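Local atomic coordinates of putative isomerase (Streptomyces coelicolor A3, PDB entry 2OQH), a protein that probably acts as an isomerase or acid-sugar dehydratase of the enolase superfamily, perhaps converting D-glucarate to 5-dehydro-4-deoxy-D-glucarate. Residues T50-V60 with Y89-V100; D270-K281 with A305-T316. All coordinates share one frame; numbering follows the deposited sequence.

Interaction 1 (50-60 with 89-100) lies in the N-terminal domain of the enolase-superfamily fold, and interaction 2 (270-281 with 305-316) in its TIM-barrel domain. Their centres are about 16 Å apart. Helix 85-112 joins them: one side packs on strand 45-51 and helix 54-63, another on the short helix 271-274 after barrel strand 266-269. There CB of A98 lies 3.3 Å from the carbonyl O of V271. Y91, part of interaction 1, also touches segment 270-281: its OH lies 3.5 Å from CE of K273. D270 directly follows that strand and probably borders the active site. Its weak hydrogen bond to H297 is consistent with the His-Asp dyad of mandelate-racemase-like members.

Interaction 1 of 2, residues T50-V60 with Y89-V100; sequences TMWGAPVAAIV and YGYLGYAAIAAV
The carbonyl O of A95 accepts from two donors. OG1 of T50 reaches it at 2.8 Å from one face of the carbonyl plane, and A99 N of the same helix from the opposite face. T50 can do this because OG1 stands anti to its backbone N (chi1 -166°), which leaves CG2 against CB of A99. Next in the chain, the selenomethionine M51 lays SE over one face of the Y91 ring, 3.8 Å from the centroid, a Met-aromatic contact. These pairs join the last strand of the N-terminal domain's three-stranded antiparallel sheet to helix 85-112. Helix 54-63 follows the strand and crosses that helix at -59°, with the segment axes 8.7 Å apart. I59 is its knob, set among Y89, L92, G93 and A96. CG1 of I59 sits over the Y89 ring face, 3.9 Å from the centroid, while CG2 turns to CB of A96 at 3.6 Å. L92 fills the space nearer the turn with both branches. Its CD1 meets CB of P55 at 3.6 Å, and its CD2 lies over the six-membered ring of W52.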
loop_
_atom_site.group_PDB
_atom_site.type_symbol
_atom_site.label_atom_id
_atom_site.label_comp_id
_atom_site.label_asym_id
_atom_site.label_seq_id
_atom_site.Cartn_x
_atom_site.Cartn_y
_atom_site.Cartn_z
ATOM N N THR A 50 -0.809 11.428 0.841
ATOM C CA THR A 50 0.362 10.605 0.604
ATOM C C THR A 50 1.204 10.544 1.876
ATOM O O THR A 50 0.868 11.165 2.880
ATOM C CB THR A 50 1.182 11.151 -0.591
ATOM O OG1 THR A 50 2.126 10.161 -1.015
ATOM C CG2 THR A 50 1.917 12.427 -0.213
HETATM N N MSE A 51 2.303 9.802 1.830
HETATM C CA MSE A 51 3.160 9.624 2.994
HETATM C C MSE A 51 4.019 10.815 3.421
HETATM O O MSE A 51 4.233 11.764 2.664
HETATM C CB MSE A 51 4.071 8.427 2.758
HETATM C CG MSE A 51 5.247 8.743 1.861
HETATM SE SE MSE A 51 6.235 7.170 1.371
HETATM C CE MSE A 51 7.105 6.766 3.044
ATOM N N TRP A 52 4.506 10.729 4.657
ATOM C CA TRP A 52 5.373 11.727 5.276
ATOM C C TRP A 52 4.885 13.164 5.253
ATOM O O TRP A 52 3.819 13.464 4.721
ATOM C CB TRP A 52 6.770 11.631 4.664
ATOM C CG TRP A 52 7.481 10.367 5.047
ATOM C CD1 TRP A 52 6.910 9.152 5.313
ATOM C CD2 TRP A 52 8.896 10.175 5.162
ATOM N NE1 TRP A 52 7.881 8.222 5.583
ATOM C CE2 TRP A 52 9.109 8.821 5.495
ATOM C CE3 TRP A 52 10.006 11.016 5.010
ATOM C CZ2 TRP A 52 10.390 8.287 5.682
ATOM C CZ3 TRP A 52 11.284 10.481 5.194
ATOM C CH2 TRP A 52 11.459 9.131 5.525
ATOM N N GLY A 53 5.682 14.052 5.843
ATOM C CA GLY A 53 5.311 15.453 5.917
ATOM C C GLY A 53 6.205 16.451 5.200
ATOM O O GLY A 53 6.228 16.495 3.966
ATOM N N ALA A 54 6.943 17.243 5.977
ATOM C CA ALA A 54 7.816 18.283 5.441
ATOM C C ALA A 54 8.496 18.016 4.094
ATOM O O ALA A 54 8.265 18.741 3.135
ATOM C CB ALA A 54 8.866 18.673 6.487
ATOM N N PRO A 55 9.330 16.973 3.993
ATOM C CA PRO A 55 9.965 16.764 2.686
ATOM C C PRO A 55 9.028 16.494 1.493
ATOM O O PRO A 55 9.277 16.977 0.382
ATOM C CB PRO A 55 10.942 15.616 2.957
ATOM C CG PRO A 55 10.256 14.833 4.026
ATOM C CD PRO A 55 9.702 15.912 4.944
ATOM N N VAL A 56 7.955 15.738 1.710
ATOM C CA VAL A 56 7.039 15.443 0.613
ATOM C C VAL A 56 6.225 16.679 0.268
ATOM O O VAL A 56 5.980 16.969 -0.909
ATOM C CB VAL A 56 6.080 14.290 0.962
ATOM C CG1 VAL A 56 5.127 14.046 -0.198
ATOM C CG2 VAL A 56 6.872 13.025 1.257
ATOM N N ALA A 57 5.810 17.405 1.302
ATOM C CA ALA A 57 5.041 18.621 1.110
ATOM C C ALA A 57 5.886 19.635 0.337
ATOM O O ALA A 57 5.365 20.381 -0.484
ATOM C CB ALA A 57 4.631 19.198 2.454
ATOM N N ALA A 58 7.193 19.649 0.586
ATOM C CA ALA A 58 8.075 20.589 -0.103
ATOM C C ALA A 58 8.142 20.311 -1.606
ATOM O O ALA A 58 8.158 21.236 -2.418
ATOM C CB ALA A 58 9.475 20.535 0.495
ATOM N N ILE A 59 8.181 19.034 -1.970
ATOM C CA ILE A 59 8.247 18.641 -3.373
ATOM C C ILE A 59 6.973 19.046 -4.110
ATOM O O ILE A 59 7.029 19.545 -5.236
ATOM C CB ILE A 59 8.449 17.112 -3.514
ATOM C CG1 ILE A 59 9.746 16.688 -2.828
ATOM C CG2 ILE A 59 8.503 16.720 -4.989
ATOM C CD1 ILE A 59 9.950 15.187 -2.794
ATOM N N VAL A 60 5.824 18.837 -3.475
ATOM C CA VAL A 60 4.556 19.186 -4.101
ATOM C C VAL A 60 4.474 20.680 -4.377
ATOM O O VAL A 60 4.049 21.099 -5.452
ATOM C CB VAL A 60 3.362 18.797 -3.226
ATOM C CG1 VAL A 60 2.062 19.118 -3.957
ATOM C CG2 VAL A 60 3.429 17.321 -2.888
ATOM N N TYR A 89 14.615 12.772 -5.957
ATOM C CA TYR A 89 13.917 12.627 -4.683
ATOM C C TYR A 89 13.541 11.204 -4.279
ATOM O O TYR A 89 12.982 11.000 -3.202
ATOM C CB TYR A 89 12.647 13.476 -4.704
ATOM C CG TYR A 89 12.890 14.966 -4.737
ATOM C CD1 TYR A 89 13.197 15.668 -3.573
ATOM C CD2 TYR A 89 12.791 15.684 -5.929
ATOM C CE1 TYR A 89 13.395 17.058 -3.593
ATOM C CE2 TYR A 89 12.989 17.073 -5.962
ATOM C CZ TYR A 89 13.287 17.753 -4.788
ATOM O OH TYR A 89 13.463 19.121 -4.803
ATOM N N GLY A 90 13.823 10.232 -5.140
ATOM C CA GLY A 90 13.498 8.856 -4.824
ATOM C C GLY A 90 12.052 8.627 -4.431
ATOM O O GLY A 90 11.136 9.234 -4.975
ATOM N N TYR A 91 11.861 7.729 -3.478
ATOM C CA TYR A 91 10.545 7.366 -2.969
ATOM C C TYR A 91 9.663 8.596 -2.689
ATOM O O TYR A 91 8.508 8.645 -3.118
ATOM C CB TYR A 91 10.732 6.548 -1.690
ATOM C CG TYR A 91 9.547 5.747 -1.196
ATOM C CD1 TYR A 91 8.272 5.898 -1.740
ATOM C CD2 TYR A 91 9.711 4.831 -0.163
ATOM C CE1 TYR A 91 7.185 5.142 -1.262
ATOM C CE2 TYR A 91 8.639 4.074 0.324
ATOM C CZ TYR A 91 7.382 4.228 -0.227
ATOM O OH TYR A 91 6.338 3.451 0.250
ATOM N N LEU A 92 10.197 9.583 -1.974
ATOM C CA LEU A 92 9.403 10.763 -1.657
ATOM C C LEU A 92 8.955 11.482 -2.921
ATOM O O LEU A 92 7.908 12.124 -2.932
ATOM C CB LEU A 92 10.175 11.732 -0.744
ATOM C CG LEU A 92 10.700 11.184 0.588
ATOM C CD1 LEU A 92 11.058 12.350 1.508
ATOM C CD2 LEU A 92 9.644 10.299 1.247
ATOM N N GLY A 93 9.753 11.380 -3.984
ATOM C CA GLY A 93 9.382 12.010 -5.239
ATOM C C GLY A 93 8.137 11.354 -5.816
ATOM O O GLY A 93 7.182 12.031 -6.203
ATOM N N TYR A 94 8.143 10.025 -5.884
ATOM C CA TYR A 94 6.989 9.296 -6.397
ATOM C C TYR A 94 5.763 9.586 -5.534
ATOM O O TYR A 94 4.665 9.770 -6.051
ATOM C CB TYR A 94 7.254 7.786 -6.399
ATOM C CG TYR A 94 8.160 7.310 -7.513
ATOM C CD1 TYR A 94 7.754 7.362 -8.846
ATOM C CD2 TYR A 94 9.416 6.794 -7.233
ATOM C CE1 TYR A 94 8.582 6.901 -9.877
ATOM C CE2 TYR A 94 10.257 6.331 -8.253
ATOM C CZ TYR A 94 9.836 6.388 -9.573
ATOM O OH TYR A 94 10.680 5.946 -10.572
ATOM N N ALA A 95 5.963 9.618 -4.217
ATOM C CA ALA A 95 4.876 9.874 -3.273
ATOM C C ALA A 95 4.277 11.272 -3.429
ATOM O O ALA A 95 3.069 11.449 -3.280
ATOM C CB ALA A 95 5.372 9.678 -1.846
ATOM N N ALA A 96 5.118 12.264 -3.713
ATOM C CA ALA A 96 4.632 13.633 -3.896
ATOM C C ALA A 96 3.783 13.660 -5.160
ATOM O O ALA A 96 2.662 14.177 -5.169
ATOM C CB ALA A 96 5.800 14.595 -4.025
ATOM N N ILE A 97 4.331 13.083 -6.226
ATOM C CA ILE A 97 3.635 13.004 -7.504
ATOM C C ILE A 97 2.308 12.261 -7.350
ATOM O O ILE A 97 1.280 12.701 -7.864
ATOM C CB ILE A 97 4.523 12.290 -8.558
ATOM C CG1 ILE A 97 5.704 13.198 -8.918
ATOM C CG2 ILE A 97 3.693 11.902 -9.779
ATOM C CD1 ILE A 97 6.723 12.582 -9.852
ATOM N N ALA A 98 2.325 11.143 -6.630
ATOM C CA ALA A 98 1.111 10.352 -6.424
ATOM C C ALA A 98 -0.032 11.156 -5.789
ATOM O O ALA A 98 -1.189 11.018 -6.182
ATOM C CB ALA A 98 1.428 9.119 -5.568
ATOM N N ALA A 99 0.295 11.984 -4.801
ATOM C CA ALA A 99 -0.702 12.813 -4.118
ATOM C C ALA A 99 -1.436 13.695 -5.130
ATOM O O ALA A 99 -2.662 13.795 -5.109
ATOM C CB ALA A 99 -0.024 13.684 -3.066
ATOM N N VAL A 100 -0.671 14.333 -6.013
ATOM C CA VAL A 100 -1.237 15.192 -7.046
ATOM C C VAL A 100 -2.014 14.350 -8.050
ATOM O O VAL A 100 -3.070 14.762 -8.535
ATOM C CB VAL A 100 -0.124 15.969 -7.789
ATOM C CG1 VAL A 100 -0.720 16.827 -8.899
ATOM C CG2 VAL A 100 0.646 16.834 -6.795
#

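Interaction 2 of 2, residues D270-K281 with A305-T316; sequences DVYKWGGIAATK and ATAAHLAVVSST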
loop_
_atom_site.group_PDB
_atom_site.type_symbol
_atom_site.label_atom_id
_atom_site.label_comp_id
_atom_site.label_asym_id
_atom_site.label_seq_id
_atom_site.Cartn_x
_atom_site.Cartn_y
_atom_site.Cartn_z
ATOM N N ASP A 270 1.411 -0.184 -5.317
ATOM C CA ASP A 270 1.265 0.864 -4.313
ATOM C C ASP A 270 1.324 2.192 -5.051
ATOM O O ASP A 270 2.380 2.615 -5.528
ATOM C CB ASP A 270 2.391 0.793 -3.271
ATOM C CG ASP A 270 2.293 1.896 -2.224
ATOM O OD1 ASP A 270 1.403 2.767 -2.339
ATOM O OD2 ASP A 270 3.112 1.893 -1.281
ATOM N N VAL A 271 0.170 2.836 -5.145
ATOM C CA VAL A 271 0.054 4.105 -5.840
ATOM C C VAL A 271 1.062 5.141 -5.375
ATOM O O VAL A 271 1.644 5.868 -6.176
ATOM C CB VAL A 271 -1.366 4.681 -5.677
ATOM C CG1 VAL A 271 -1.416 6.121 -6.181
ATOM C CG2 VAL A 271 -2.347 3.819 -6.435
ATOM N N TYR A 272 1.271 5.190 -4.068
ATOM C CA TYR A 272 2.164 6.161 -3.477
ATOM C C TYR A 272 3.625 5.843 -3.694
ATOM O O TYR A 272 4.475 6.731 -3.608
ATOM C CB TYR A 272 1.800 6.296 -2.000
ATOM C CG TYR A 272 0.314 6.526 -1.905
ATOM C CD1 TYR A 272 -0.245 7.712 -2.378
ATOM C CD2 TYR A 272 -0.549 5.497 -1.538
ATOM C CE1 TYR A 272 -1.621 7.863 -2.508
ATOM C CE2 TYR A 272 -1.939 5.635 -1.667
ATOM C CZ TYR A 272 -2.466 6.823 -2.158
ATOM O OH TYR A 272 -3.829 6.960 -2.344
ATOM N N LYS A 273 3.919 4.588 -4.005
ATOM C CA LYS A 273 5.291 4.179 -4.259
ATOM C C LYS A 273 5.616 4.291 -5.759
ATOM O O LYS A 273 6.738 4.623 -6.138
ATOM C CB LYS A 273 5.494 2.740 -3.762
ATOM C CG LYS A 273 6.909 2.194 -3.908
ATOM C CD LYS A 273 7.023 0.771 -3.330
ATOM C CE LYS A 273 7.099 0.763 -1.810
ATOM N NZ LYS A 273 8.495 0.569 -1.329
ATOM N N TRP A 274 4.615 4.033 -6.600
ATOM C CA TRP A 274 4.771 4.076 -8.051
ATOM C C TRP A 274 4.383 5.397 -8.730
ATOM O O TRP A 274 4.466 5.527 -9.951
ATOM C CB TRP A 274 3.998 2.907 -8.670
ATOM C CG TRP A 274 4.631 1.581 -8.335
ATOM C CD1 TRP A 274 4.711 0.999 -7.103
ATOM C CD2 TRP A 274 5.349 0.721 -9.230
ATOM N NE1 TRP A 274 5.442 -0.165 -7.170
ATOM C CE2 TRP A 274 5.843 -0.362 -8.465
ATOM C CE3 TRP A 274 5.626 0.759 -10.605
ATOM C CZ2 TRP A 274 6.603 -1.399 -9.032
ATOM C CZ3 TRP A 274 6.384 -0.275 -11.169
ATOM C CH2 TRP A 274 6.861 -1.336 -10.381
ATOM N N GLY A 275 3.938 6.366 -7.937
ATOM C CA GLY A 275 3.608 7.666 -8.487
ATOM C C GLY A 275 2.212 7.948 -9.009
ATOM O O GLY A 275 1.942 9.073 -9.433
ATOM N N GLY A 276 1.317 6.967 -8.989
ATOM C CA GLY A 276 -0.019 7.240 -9.486
ATOM C C GLY A 276 -0.906 6.040 -9.740
ATOM O O GLY A 276 -0.484 4.885 -9.626
ATOM N N ILE A 277 -2.152 6.332 -10.098
ATOM C CA ILE A 277 -3.148 5.312 -10.370
ATOM C C ILE A 277 -2.927 4.589 -11.694
ATOM O O ILE A 277 -2.998 3.361 -11.750
ATOM C CB ILE A 277 -4.557 5.926 -10.335
ATOM C CG1 ILE A 277 -4.895 6.302 -8.886
ATOM C CG2 ILE A 277 -5.577 4.963 -10.935
ATOM C CD1 ILE A 277 -6.257 6.896 -8.695
ATOM N N ALA A 278 -2.661 5.345 -12.754
ATOM C CA ALA A 278 -2.429 4.738 -14.057
ATOM C C ALA A 278 -1.214 3.812 -14.004
ATOM O O ALA A 278 -1.234 2.731 -14.588
ATOM C CB ALA A 278 -2.228 5.816 -15.119
ATOM N N ALA A 279 -0.160 4.232 -13.304
ATOM C CA ALA A 279 1.042 3.406 -13.199
ATOM C C ALA A 279 0.724 2.076 -12.528
ATOM O O ALA A 279 1.275 1.045 -12.893
ATOM C CB ALA A 279 2.116 4.135 -12.417
ATOM N N THR A 280 -0.170 2.108 -11.544
ATOM C CA THR A 280 -0.552 0.906 -10.820
ATOM C C THR A 280 -1.417 0.002 -11.699
ATOM O O THR A 280 -1.278 -1.217 -11.654
ATOM C CB THR A 280 -1.283 1.270 -9.513
ATOM O OG1 THR A 280 -0.419 2.081 -8.706
ATOM C CG2 THR A 280 -1.657 0.019 -8.736
ATOM N N LYS A 281 -2.302 0.593 -12.499
ATOM C CA LYS A 281 -3.128 -0.200 -13.413
ATOM C C LYS A 281 -2.179 -0.816 -14.442
ATOM O O LYS A 281 -2.365 -1.951 -14.880
ATOM C CB LYS A 281 -4.153 0.679 -14.137
ATOM C CG LYS A 281 -5.222 1.290 -13.241
ATOM C CD LYS A 281 -6.199 0.239 -12.754
ATOM C CE LYS A 281 -7.056 -0.286 -13.897
ATOM N NZ LYS A 281 -8.135 -1.172 -13.397
ATOM N N ALA A 305 -6.240 8.140 0.955
ATOM C CA ALA A 305 -5.314 7.238 0.276
ATOM C C ALA A 305 -5.921 5.848 0.096
ATOM O O ALA A 305 -5.859 5.270 -0.997
ATOM C CB ALA A 305 -4.011 7.149 1.054
ATOM N N THR A 306 -6.507 5.314 1.165
ATOM C CA THR A 306 -7.128 4.000 1.105
ATOM C C THR A 306 -8.246 3.983 0.065
ATOM O O THR A 306 -8.437 2.992 -0.636
ATOM C CB THR A 306 -7.718 3.587 2.471
ATOM O OG1 THR A 306 -6.663 3.468 3.430
ATOM C CG2 THR A 306 -8.442 2.254 2.360
ATOM N N ALA A 307 -8.982 5.086 -0.032
ATOM C CA ALA A 307 -10.074 5.199 -0.995
ATOM C C ALA A 307 -9.540 5.040 -2.425
ATOM O O ALA A 307 -10.149 4.364 -3.255
ATOM C CB ALA A 307 -10.772 6.551 -0.836
ATOM N N ALA A 308 -8.402 5.666 -2.705
ATOM C CA ALA A 308 -7.792 5.574 -4.028
ATOM C C ALA A 308 -7.415 4.114 -4.304
ATOM O O ALA A 308 -7.656 3.597 -5.391
ATOM C CB ALA A 308 -6.565 6.463 -4.095
ATOM N N HIS A 309 -6.832 3.454 -3.308
ATOM C CA HIS A 309 -6.438 2.058 -3.456
ATOM C C HIS A 309 -7.635 1.139 -3.693
ATOM O O HIS A 309 -7.568 0.215 -4.504
ATOM C CB HIS A 309 -5.664 1.592 -2.222
ATOM C CG HIS A 309 -4.192 1.852 -2.301
ATOM N ND1 HIS A 309 -3.575 2.273 -3.459
ATOM C CD2 HIS A 309 -3.209 1.690 -1.387
ATOM C CE1 HIS A 309 -2.271 2.354 -3.256
ATOM N NE2 HIS A 309 -2.024 2.006 -2.007
ATOM N N LEU A 310 -8.730 1.407 -2.985
ATOM C CA LEU A 310 -9.939 0.606 -3.119
ATOM C C LEU A 310 -10.500 0.693 -4.532
ATOM O O LEU A 310 -11.028 -0.286 -5.048
ATOM C CB LEU A 310 -10.992 1.064 -2.101
ATOM C CG LEU A 310 -10.591 0.781 -0.652
ATOM C CD1 LEU A 310 -11.572 1.432 0.329
ATOM C CD2 LEU A 310 -10.554 -0.724 -0.458
ATOM N N ALA A 311 -10.387 1.866 -5.152
ATOM C CA ALA A 311 -10.875 2.047 -6.518
ATOM C C ALA A 311 -10.025 1.198 -7.463
ATOM O O ALA A 311 -10.531 0.590 -8.403
ATOM C CB ALA A 311 -10.800 3.519 -6.923
ATOM N N VAL A 312 -8.726 1.154 -7.198
ATOM C CA VAL A 312 -7.840 0.370 -8.038
ATOM C C VAL A 312 -8.146 -1.117 -7.897
ATOM O O VAL A 312 -8.349 -1.804 -8.893
ATOM C CB VAL A 312 -6.370 0.643 -7.699
ATOM C CG1 VAL A 312 -5.465 -0.260 -8.527
ATOM C CG2 VAL A 312 -6.047 2.107 -7.995
ATOM N N VAL A 313 -8.206 -1.607 -6.663
ATOM C CA VAL A 313 -8.491 -3.018 -6.436
ATOM C C VAL A 313 -9.824 -3.417 -7.056
ATOM O O VAL A 313 -9.930 -4.436 -7.743
ATOM C CB VAL A 313 -8.529 -3.351 -4.926
ATOM C CG1 VAL A 313 -8.966 -4.796 -4.728
ATOM C CG2 VAL A 313 -7.160 -3.127 -4.301
ATOM N N SER A 314 -10.835 -2.591 -6.818
ATOM C CA SER A 314 -12.184 -2.827 -7.317
ATOM C C SER A 314 -12.258 -3.016 -8.833
ATOM O O SER A 314 -13.035 -3.834 -9.324
ATOM C CB SER A 314 -13.090 -1.660 -6.892
ATOM O OG SER A 314 -14.418 -1.831 -7.360
ATOM N N SER A 315 -11.450 -2.266 -9.573
ATOM C CA SER A 315 -11.464 -2.351 -11.033
ATOM C C SER A 315 -10.368 -3.232 -11.631
ATOM O O SER A 315 -10.244 -3.332 -12.854
ATOM C CB SER A 315 -11.332 -0.946 -11.625
ATOM O OG SER A 315 -10.098 -0.353 -11.249
ATOM N N THR A 316 -9.589 -3.889 -10.781
ATOM C CA THR A 316 -8.470 -4.691 -11.270
ATOM C C THR A 316 -8.543 -6.186 -10.949
ATOM O O THR A 316 -8.313 -6.604 -9.813
ATOM C CB THR A 316 -7.151 -4.103 -10.726
ATOM O OG1 THR A 316 -7.118 -2.691 -10.994
ATOM C CG2 THR A 316 -5.949 -4.765 -11.387
#
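Y272 OH donates a hydrogen bond to the carbonyl O of A305, with OH and O 3.0 Å apart. The bond lies in the carbonyl plane but is strongly bent at the acceptor (C=O...OH 100°), and H309 N shares the same oxygen. The Y272 ring and the H309 imidazole meet obliquely, their planes 52° apart, with CE2 of Y272 3.6 Å from NE2 of H309, over one imidazole face. At the edge of that imidazole lie V271 N and OD1 of D270. The D270 carboxylate caps the short helix 271-274 by accepting from Y272 N, and its OD1 lies 3.5 Å from NE2 of H309, a close approach at the ring edge. ND1 of H309 is buried without a polar partner. A phenylalanine in place of Y272, lacking the hydroxyl, would probably leave A305 O with only the H309 N bond of the two described and the ring less firmly fixed against H309.

Both segments follow neighbouring parallel strands of the TIM barrel, 266-269 and 293-296, and helices 277-289 and 303-315 pack side by side on its outside. Their segment axes run at 32°, 10.7 Å apart. Packing is looser here than in the buried group of Y272, A305 and H309. V312 is the knob, set among V271, I277, T280 and K281. Its CG1 meets CG2 of T280 at 3.8 Å, and its CG2 faces CG2 of I277 at 4.1 Å.

Beyond V312 lies the partly exposed K281. This lysine is bent at chi2 and chi3, which brings NZ to S315 and T316. NZ donates to OG of S315 and to OG1 of T316, each at 3.0 Å. L120 O is a further acceptor for NZ, and T316 OG1 in turn donates to V312 O.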